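Local structure of putative carboxynorspermidine decarboxylase protein (Sinorhizobium meliloti, 3MT1) at residues B[22-30]-B[209-217]; B[188-198]-B[219-230]. The protein probably catalyses the pyridoxal 5'-phosphate-dependent decarboxylation of carboxynorspermidine and carboxyspermidine to norspermidine and spermidine. One frame throughout, in Å; residues are numbered along the deposited sequence.

Interaction 1 (B[22-30]-B[209-217])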
loop_
_atom_site.group_PDB
_atom_site.type_symbol
_atom_site.label_atom_id
_atom_site.label_comp_id
_atom_site.label_asym_id
_atom_site.label_seq_id
_atom_site.Cartn_x
_atom_site.Cartn_y
_atom_site.Cartn_z
ATOM N N ALA B 22 0.794 27.010 16.437
ATOM C CA ALA B 22 1.551 28.095 17.072
ATOM C C ALA B 22 0.803 28.703 18.310
ATOM O O ALA B 22 1.362 28.826 19.420
ATOM C CB ALA B 22 1.845 29.159 16.047
ATOM N N HIS B 23 -0.464 29.060 18.108
ATOM C CA HIS B 23 -1.320 29.579 19.174
ATOM C C HIS B 23 -1.250 28.648 20.402
ATOM O O HIS B 23 -0.965 29.091 21.500
ATOM C CB HIS B 23 -2.746 29.712 18.632
ATOM C CG HIS B 23 -3.731 30.232 19.618
ATOM N ND1 HIS B 23 -4.057 31.568 19.710
ATOM C CD2 HIS B 23 -4.484 29.595 20.546
ATOM C CE1 HIS B 23 -4.961 31.732 20.660
ATOM N NE2 HIS B 23 -5.236 30.550 21.183
ATOM N N VAL B 24 -1.442 27.349 20.195
ATOM C CA VAL B 24 -1.318 26.389 21.280
ATOM C C VAL B 24 0.079 26.423 21.911
ATOM O O VAL B 24 0.194 26.476 23.130
ATOM C CB VAL B 24 -1.619 24.956 20.807
ATOM C CG1 VAL B 24 -1.115 23.924 21.833
ATOM C CG2 VAL B 24 -3.109 24.789 20.497
ATOM N N ARG B 25 1.126 26.397 21.088
ATOM C CA ARG B 25 2.493 26.438 21.585
ATOM C C ARG B 25 2.706 27.696 22.437
ATOM O O ARG B 25 3.366 27.668 23.467
ATOM C CB ARG B 25 3.485 26.454 20.422
ATOM C CG ARG B 25 3.373 25.267 19.523
ATOM C CD ARG B 25 4.319 25.288 18.313
ATOM N NE ARG B 25 5.634 25.845 18.580
ATOM C CZ ARG B 25 6.012 27.053 18.163
ATOM N NH1 ARG B 25 5.181 27.804 17.446
ATOM N NH2 ARG B 25 7.222 27.513 18.453
ATOM N N GLU B 26 2.130 28.796 21.990
ATOM C CA GLU B 26 2.311 30.081 22.625
ATOM C C GLU B 26 1.587 30.100 24.006
ATOM O O GLU B 26 2.183 30.458 25.038
ATOM C CB GLU B 26 1.760 31.126 21.646
ATOM C CG GLU B 26 1.892 32.582 22.023
ATOM C CD GLU B 26 0.905 33.449 21.213
ATOM O OE1 GLU B 26 0.463 32.990 20.121
ATOM O OE2 GLU B 26 0.579 34.577 21.652
ATOM N N LYS B 27 0.324 29.666 24.010
ATOM C CA LYS B 27 -0.533 29.668 25.199
ATOM C C LYS B 27 -0.110 28.640 26.222
ATOM O O LYS B 27 -0.218 28.886 27.425
ATOM C CB LYS B 27 -1.983 29.384 24.816
ATOM C CG LYS B 27 -2.652 30.440 23.960
ATOM C CD LYS B 27 -2.406 31.838 24.476
ATOM C CE LYS B 27 -3.334 32.805 23.806
ATOM N NZ LYS B 27 -2.976 34.223 24.075
ATOM N N SER B 28 0.386 27.501 25.744
ATOM C CA SER B 28 0.651 26.354 26.584
ATOM C C SER B 28 2.095 26.289 26.975
ATOM O O SER B 28 2.399 25.802 28.050
ATOM C CB SER B 28 0.296 25.043 25.854
ATOM O OG SER B 28 1.021 24.921 24.635
ATOM N N GLY B 29 2.993 26.730 26.088
ATOM C CA GLY B 29 4.432 26.469 26.238
ATOM C C GLY B 29 4.784 25.023 25.906
ATOM O O GLY B 29 5.909 24.565 26.132
ATOM N N ALA B 30 3.815 24.283 25.376
ATOM C CA ALA B 30 4.054 22.917 24.954
ATOM C C ALA B 30 4.717 23.008 23.578
ATOM O O ALA B 30 4.584 24.022 22.882
ATOM C CB ALA B 30 2.760 22.135 24.909
ATOM N N VAL B 209 -9.482 25.437 22.133
ATOM C CA VAL B 209 -8.041 25.526 22.043
ATOM C C VAL B 209 -7.390 26.158 23.284
ATOM O O VAL B 209 -6.266 25.806 23.659
ATOM C CB VAL B 209 -7.661 26.241 20.716
ATOM C CG1 VAL B 209 -6.200 26.605 20.667
ATOM C CG2 VAL B 209 -7.981 25.323 19.534
ATOM N N ASP B 210 -8.125 27.053 23.943
ATOM C CA ASP B 210 -7.603 27.822 25.079
ATOM C C ASP B 210 -7.804 27.109 26.400
ATOM O O ASP B 210 -6.910 27.087 27.235
ATOM C CB ASP B 210 -8.231 29.205 25.109
ATOM C CG ASP B 210 -7.821 30.053 23.913
ATOM O OD1 ASP B 210 -6.614 30.402 23.799
ATOM O OD2 ASP B 210 -8.711 30.368 23.087
ATOM N N ALA B 211 -8.972 26.519 26.583
ATOM C CA ALA B 211 -9.155 25.546 27.641
ATOM C C ALA B 211 -8.050 24.460 27.567
ATOM O O ALA B 211 -7.372 24.169 28.548
ATOM C CB ALA B 211 -10.554 24.921 27.531
ATOM N N PHE B 212 -7.860 23.880 26.392
ATOM C CA PHE B 212 -6.846 22.838 26.163
ATOM C C PHE B 212 -5.392 23.278 26.449
ATOM O O PHE B 212 -4.621 22.506 27.022
ATOM C CB PHE B 212 -7.007 22.338 24.733
ATOM C CG PHE B 212 -5.893 21.488 24.240
ATOM C CD1 PHE B 212 -5.811 20.147 24.590
ATOM C CD2 PHE B 212 -4.948 22.010 23.358
ATOM C CE1 PHE B 212 -4.797 19.339 24.096
ATOM C CE2 PHE B 212 -3.924 21.213 22.869
ATOM C CZ PHE B 212 -3.855 19.865 23.233
ATOM N N SER B 213 -5.042 24.499 26.028
ATOM C CA SER B 213 -3.774 25.152 26.387
ATOM C C SER B 213 -3.604 25.308 27.887
ATOM O O SER B 213 -2.515 25.096 28.420
ATOM C CB SER B 213 -3.689 26.547 25.771
ATOM O OG SER B 213 -3.517 26.465 24.363
ATOM N N ALA B 214 -4.692 25.685 28.556
ATOM C CA ALA B 214 -4.691 25.916 29.999
ATOM C C ALA B 214 -4.513 24.600 30.747
ATOM O O ALA B 214 -3.869 24.541 31.787
ATOM C CB ALA B 214 -5.974 26.582 30.409
ATOM N N ARG B 215 -5.085 23.539 30.203
ATOM C CA ARG B 215 -4.946 22.223 30.796
ATOM C C ARG B 215 -3.508 21.700 30.597
ATOM O O ARG B 215 -2.974 21.004 31.470
ATOM C CB ARG B 215 -5.996 21.264 30.207
ATOM C CG ARG B 215 -5.908 19.848 30.726
ATOM C CD ARG B 215 -6.298 19.760 32.212
ATOM N NE ARG B 215 -6.162 18.403 32.770
ATOM C CZ ARG B 215 -5.104 17.981 33.467
ATOM N NH1 ARG B 215 -4.075 18.787 33.688
ATOM N NH2 ARG B 215 -5.071 16.749 33.943
ATOM N N LEU B 216 -2.904 22.040 29.450
ATOM C CA LEU B 216 -1.517 21.723 29.162
ATOM C C LEU B 216 -0.596 22.445 30.152
ATOM O O LEU B 216 0.295 21.826 30.748
ATOM C CB LEU B 216 -1.166 22.049 27.695
ATOM C CG LEU B 216 -1.781 21.172 26.565
ATOM C CD1 LEU B 216 -1.392 21.598 25.168
ATOM C CD2 LEU B 216 -1.453 19.723 26.738
ATOM N N ARG B 217 -0.842 23.743 30.356
ATOM C CA ARG B 217 -0.078 24.527 31.320
ATOM C C ARG B 217 -0.036 23.872 32.702
ATOM O O ARG B 217 1.030 23.753 33.313
ATOM C CB ARG B 217 -0.639 25.947 31.440
ATOM C CG ARG B 217 -0.010 26.966 30.492
ATOM C CD ARG B 217 0.490 28.231 31.212
ATOM N NE ARG B 217 1.082 29.168 30.255
ATOM C CZ ARG B 217 2.350 29.141 29.842
ATOM N NH1 ARG B 217 3.198 28.232 30.300
ATOM N NH2 ARG B 217 2.783 30.024 28.952
#

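Interaction 2 (B[188-198]-B[219-230])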
loop_
_atom_site.group_PDB
_atom_site.type_symbol
_atom_site.label_atom_id
_atom_site.label_comp_id
_atom_site.label_asym_id
_atom_site.label_seq_id
_atom_site.Cartn_x
_atom_site.Cartn_y
_atom_site.Cartn_z
ATOM N N ILE B 188 6.329 10.780 36.637
ATOM C CA ILE B 188 6.406 11.934 35.736
ATOM C C ILE B 188 7.106 13.132 36.402
ATOM O O ILE B 188 8.014 13.725 35.819
ATOM C CB ILE B 188 5.000 12.295 35.169
ATOM C CG1 ILE B 188 4.494 11.157 34.244
ATOM C CG2 ILE B 188 5.028 13.624 34.432
ATOM C CD1 ILE B 188 2.989 11.194 33.907
ATOM N N ALA B 189 6.713 13.455 37.630
ATOM C CA ALA B 189 7.363 14.525 38.417
ATOM C C ALA B 189 8.893 14.435 38.404
ATOM O O ALA B 189 9.568 15.467 38.426
ATOM C CB ALA B 189 6.842 14.541 39.880
ATOM N N ARG B 190 9.420 13.208 38.344
ATOM C CA ARG B 190 10.860 12.945 38.514
ATOM C C ARG B 190 11.680 13.101 37.230
ATOM O O ARG B 190 12.909 13.169 37.280
ATOM C CB ARG B 190 11.095 11.549 39.118
ATOM C CG ARG B 190 10.579 11.351 40.541
ATOM C CD ARG B 190 10.630 9.870 40.981
ATOM N NE ARG B 190 11.941 9.258 40.729
ATOM C CZ ARG B 190 12.259 7.980 40.954
ATOM N NH1 ARG B 190 11.364 7.130 41.461
ATOM N NH2 ARG B 190 13.487 7.553 40.663
ATOM N N VAL B 191 11.015 13.152 36.083
ATOM C CA VAL B 191 11.724 13.316 34.817
ATOM C C VAL B 191 11.555 14.737 34.353
ATOM O O VAL B 191 10.867 15.517 35.003
ATOM C CB VAL B 191 11.239 12.346 33.719
ATOM C CG1 VAL B 191 11.494 10.920 34.128
ATOM C CG2 VAL B 191 9.778 12.549 33.417
ATOM N N ASP B 192 12.169 15.100 33.234
ATOM C CA ASP B 192 12.035 16.477 32.835
ATOM C C ASP B 192 11.375 16.741 31.494
ATOM O O ASP B 192 11.264 17.888 31.098
ATOM C CB ASP B 192 13.335 17.267 33.061
ATOM C CG ASP B 192 14.467 16.725 32.287
ATOM O OD1 ASP B 192 14.173 16.258 31.181
ATOM O OD2 ASP B 192 15.622 16.751 32.773
ATOM N N TRP B 193 10.866 15.699 30.830
ATOM C CA TRP B 193 9.991 15.907 29.661
ATOM C C TRP B 193 9.042 14.755 29.409
ATOM O O TRP B 193 9.340 13.610 29.732
ATOM C CB TRP B 193 10.775 16.226 28.386
ATOM C CG TRP B 193 11.731 15.158 27.973
ATOM C CD1 TRP B 193 13.047 15.099 28.282
ATOM C CD2 TRP B 193 11.452 13.979 27.175
ATOM N NE1 TRP B 193 13.619 13.969 27.717
ATOM C CE2 TRP B 193 12.665 13.264 27.048
ATOM C CE3 TRP B 193 10.298 13.464 26.569
ATOM C CZ2 TRP B 193 12.771 12.066 26.348
ATOM C CZ3 TRP B 193 10.401 12.257 25.865
ATOM C CH2 TRP B 193 11.640 11.576 25.760
ATOM N N VAL B 194 7.905 15.081 28.801
ATOM C CA VAL B 194 6.848 14.120 28.477
ATOM C C VAL B 194 6.285 14.418 27.106
ATOM O O VAL B 194 6.052 15.578 26.761
ATOM C CB VAL B 194 5.662 14.213 29.460
ATOM C CG1 VAL B 194 4.550 13.267 29.034
ATOM C CG2 VAL B 194 6.103 13.851 30.853
ATOM N N SER B 195 6.068 13.374 26.324
ATOM C CA SER B 195 5.411 13.530 25.054
ATOM C C SER B 195 4.047 12.906 25.157
ATOM O O SER B 195 3.907 11.701 25.478
ATOM C CB SER B 195 6.182 12.841 23.945
ATOM O OG SER B 195 5.250 12.310 23.001
ATOM N N LEU B 196 3.037 13.712 24.878
ATOM C CA LEU B 196 1.685 13.217 24.976
ATOM C C LEU B 196 1.165 12.603 23.687
ATOM O O LEU B 196 0.000 12.262 23.625
ATOM C CB LEU B 196 0.747 14.307 25.481
ATOM C CG LEU B 196 1.026 14.711 26.921
ATOM C CD1 LEU B 196 0.195 15.958 27.291
ATOM C CD2 LEU B 196 0.785 13.522 27.859
ATOM N N GLY B 197 2.025 12.448 22.678
ATOM C CA GLY B 197 1.627 11.856 21.398
ATOM C C GLY B 197 0.667 12.661 20.532
ATOM O O GLY B 197 0.576 13.884 20.646
ATOM N N GLY B 198 -0.049 11.962 19.660
ATOM C CA GLY B 198 -0.930 12.574 18.703
ATOM C C GLY B 198 -2.344 12.085 18.908
ATOM O O GLY B 198 -2.759 11.762 20.026
ATOM N N PHE B 219 -0.639 20.748 33.730
ATOM C CA PHE B 219 0.097 19.509 33.797
ATOM C C PHE B 219 1.591 19.816 33.839
ATOM O O PHE B 219 2.317 19.251 34.642
ATOM C CB PHE B 219 -0.217 18.638 32.593
ATOM C CG PHE B 219 0.470 17.320 32.621
ATOM C CD1 PHE B 219 1.762 17.186 32.123
ATOM C CD2 PHE B 219 -0.177 16.200 33.143
ATOM C CE1 PHE B 219 2.403 15.958 32.154
ATOM C CE2 PHE B 219 0.451 14.967 33.188
ATOM C CZ PHE B 219 1.746 14.839 32.692
ATOM N N SER B 220 2.039 20.713 32.968
ATOM C CA SER B 220 3.438 21.066 32.886
ATOM C C SER B 220 3.893 21.793 34.149
ATOM O O SER B 220 5.038 21.641 34.568
ATOM C CB SER B 220 3.686 21.926 31.649
ATOM O OG SER B 220 4.925 22.610 31.747
ATOM N N ASP B 221 2.998 22.577 34.750
ATOM C CA ASP B 221 3.314 23.321 35.980
ATOM C C ASP B 221 3.428 22.387 37.185
ATOM O O ASP B 221 4.447 22.361 37.866
ATOM C CB ASP B 221 2.279 24.424 36.246
ATOM C CG ASP B 221 2.596 25.725 35.509
ATOM O OD1 ASP B 221 3.666 25.826 34.866
ATOM O OD2 ASP B 221 1.771 26.662 35.573
ATOM N N ARG B 222 2.384 21.610 37.426
ATOM C CA ARG B 222 2.380 20.613 38.478
ATOM C C ARG B 222 3.648 19.752 38.445
ATOM O O ARG B 222 4.334 19.630 39.455
ATOM C CB ARG B 222 1.116 19.736 38.369
ATOM C CG ARG B 222 1.107 18.497 39.264
ATOM C CD ARG B 222 -0.203 17.764 39.199
ATOM N NE ARG B 222 -1.171 18.351 40.110
ATOM C CZ ARG B 222 -2.243 17.712 40.574
ATOM N NH1 ARG B 222 -2.498 16.453 40.219
ATOM N NH2 ARG B 222 -3.064 18.339 41.402
ATOM N N TYR B 223 3.972 19.178 37.285
ATOM C CA TYR B 223 5.044 18.176 37.224
ATOM C C TYR B 223 6.445 18.702 36.893
ATOM O O TYR B 223 7.421 17.954 36.989
ATOM C CB TYR B 223 4.640 16.998 36.323
ATOM C CG TYR B 223 3.438 16.238 36.861
ATOM C CD1 TYR B 223 3.569 15.377 37.958
ATOM C CD2 TYR B 223 2.168 16.400 36.300
ATOM C CE1 TYR B 223 2.480 14.695 38.468
ATOM C CE2 TYR B 223 1.070 15.714 36.805
ATOM C CZ TYR B 223 1.231 14.863 37.887
ATOM O OH TYR B 223 0.146 14.188 38.415
ATOM N N GLY B 224 6.546 19.981 36.534
ATOM C CA GLY B 224 7.823 20.590 36.107
ATOM C C GLY B 224 8.506 19.883 34.932
ATOM O O GLY B 224 9.710 19.606 34.987
ATOM N N VAL B 225 7.722 19.576 33.891
ATOM C CA VAL B 225 8.193 18.897 32.678
ATOM C C VAL B 225 7.898 19.742 31.433
ATOM O O VAL B 225 6.963 20.532 31.428
ATOM C CB VAL B 225 7.531 17.464 32.475
ATOM C CG1 VAL B 225 7.946 16.452 33.573
ATOM C CG2 VAL B 225 6.011 17.541 32.345
ATOM N N GLN B 226 8.695 19.577 30.384
ATOM C CA GLN B 226 8.329 20.117 29.075
ATOM C C GLN B 226 7.366 19.150 28.334
ATOM O O GLN B 226 7.621 17.938 28.230
ATOM C CB GLN B 226 9.572 20.404 28.232
ATOM C CG GLN B 226 9.255 20.811 26.804
ATOM C CD GLN B 226 8.711 22.239 26.699
ATOM O OE1 GLN B 226 9.316 23.183 27.232
ATOM N NE2 GLN B 226 7.584 22.405 25.982
ATOM N N ILE B 227 6.254 19.687 27.841
ATOM C CA ILE B 227 5.316 18.873 27.110
ATOM C C ILE B 227 5.635 18.911 25.628
ATOM O O ILE B 227 5.949 19.961 25.064
ATOM C CB ILE B 227 3.846 19.281 27.372
ATOM C CG1 ILE B 227 3.451 18.953 28.811
ATOM C CG2 ILE B 227 2.881 18.518 26.429
ATOM C CD1 ILE B 227 2.063 19.431 29.162
ATOM N N TYR B 228 5.580 17.728 25.031
ATOM C CA TYR B 228 5.570 17.540 23.573
ATOM C C TYR B 228 4.221 17.029 23.086
ATOM O O TYR B 228 3.618 16.142 23.690
ATOM C CB TYR B 228 6.671 16.595 23.145
ATOM C CG TYR B 228 8.007 17.230 23.319
ATOM C CD1 TYR B 228 8.581 17.996 22.297
ATOM C CD2 TYR B 228 8.696 17.085 24.511
ATOM C CE1 TYR B 228 9.828 18.586 22.461
ATOM C CE2 TYR B 228 9.936 17.669 24.689
ATOM C CZ TYR B 228 10.499 18.424 23.677
ATOM O OH TYR B 228 11.729 19.013 23.910
ATOM N N LEU B 229 3.747 17.624 22.008
ATOM C CA LEU B 229 2.621 17.118 21.292
ATOM C C LEU B 229 3.183 16.565 19.997
ATOM O O LEU B 229 4.175 17.097 19.477
ATOM C CB LEU B 229 1.647 18.239 21.018
ATOM C CG LEU B 229 0.896 18.859 22.196
ATOM C CD1 LEU B 229 0.126 20.052 21.710
ATOM C CD2 LEU B 229 -0.057 17.875 22.879
ATOM N N GLU B 230 2.562 15.496 19.483
ATOM C CA GLU B 230 2.976 14.887 18.205
ATOM C C GLU B 230 1.851 14.942 17.178
ATOM O O GLU B 230 1.335 13.912 16.751
ATOM C CB GLU B 230 3.339 13.434 18.420
ATOM C CG GLU B 230 4.629 13.153 19.151
ATOM C CD GLU B 230 4.765 11.664 19.524
ATOM O OE1 GLU B 230 4.305 10.774 18.747
ATOM O OE2 GLU B 230 5.332 11.371 20.608
#

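Interaction 1 (B[22-30]-B[209-217])
His23 swings its CG to the side opposite its backbone N (chi1 180°), which carries the imidazole across to Asp210, whose CG in turn lies opposite its own carbonyl carbon, close to the backbone N. The two meet in a His-carboxylate hydrogen bond, His23 NE2 donating its N-H to Asp210 OD1 at 3.0 Å. OD1 lies near the ring plane and is met on its syn side, though well out of the carboxylate plane, and the carboxylate is turned 71° against the ring. Beside this bond His23 CD2 rests on Val209 CG1 at 3.4 Å, while one face of the imidazole carries Lys27 CG from the next turn of its own helix. The same methyl of Val209 touches Val24 CG2 at 3.6 Å. Val24 is a knob in the hole made by Val209, Phe212, Ser213 and Leu216; its other branch, CG1, reaches Phe212 CE2 at 4.0 Å. The two helices belong to the outer layer of an alpha/beta barrel, the fold of this class of decarboxylases: helix 11-28 leads into the first barrel strand, 31-35, and helix 209-223 into the last, 226-229. Their short segments run in roughly the same direction, 42° apart, and come within 8.6 Å of each other axis to axis. Where they are close, Ser213 OG sits against Lys27 CB at 3.3 Å and donates to Val209 O, which also takes the backbone N-H of Ser213 from the opposite face of its carbonyl plane. Farther along, Arg217 lays its guanidinium over the C-terminal end of helix 11-28, with Ser28 O above one face and NE 3.1 Å from Lys27 O. The angles are too poor for hydrogen bonds, but the positive charge may still be drawn to these carbonyls.

Interaction 2 (B[188-198]-B[219-230])
Ser195 and Glu230 meet where two parallel strands run out into loops. From CB, 3.5 Å from Gly197 C, the Glu230 side chain stretches out almost straight (chi2 170°): CG passes Gly197 CA and Ser195 OG at the same 4.0 Å, CD comes 3.6 Å from Ser195 OG, OE1 stays near Gly197 CA, and OE2 accepts from Ser195 OG at 2.6 Å, on the anti side and tilted out of the carboxylate plane. That OG also accepts from Gly197 N, an ST turn. The Glu230 N-H meanwhile binds Gly197 O. These strand ends lead toward Glu233, predicted to bind substrate, its side chain about 8 Å from Gly198. Upstream, backbone bonds zip the strands, among them Val194 N to Gln226 O at 2.9 Å and Tyr228 N to Val194 O at 2.8 Å. Tyr228 turns its ring edge to Trp193 CB, its hydroxyl hydrogen-bonded to Lys95 NZ. On the other side of the sheet, Val194 CG2 packs on Val225 CG2, and Ile188 CG2 touches both Phe219 CZ and Tyr223 CB. The strands belong to the barrel's last beta-alpha-beta crossover, through helix 209-223, with helix 170-190 covering Phe219 and Leu196 and strands 158-160 and 31-35 flanking the pair.

How the interactions relate
Interactions 1 and 2 have centres 13 Å apart and share helix 209-223, which gives residues 209-217 to the first and its last turn to the second. Their segments alternate along the chain: 22-30, 188-198, 209-217, 219-230. Interaction 1 joins two helices of the barrel's outer layer, whereas interaction 2 pairs the seventh and eighth strands and the helix ends that lead into them. They touch directly where Gln226 NE2 probably hydrogen-bonds Gly29 O at 2.7 Å and Leu216 O packs on Ile227 CD1. Together they bring the N-terminal helix, which leads into strand 31-35, against the last beta-alpha-beta unit, at the seam where the barrel's first and eighth strands close the ring.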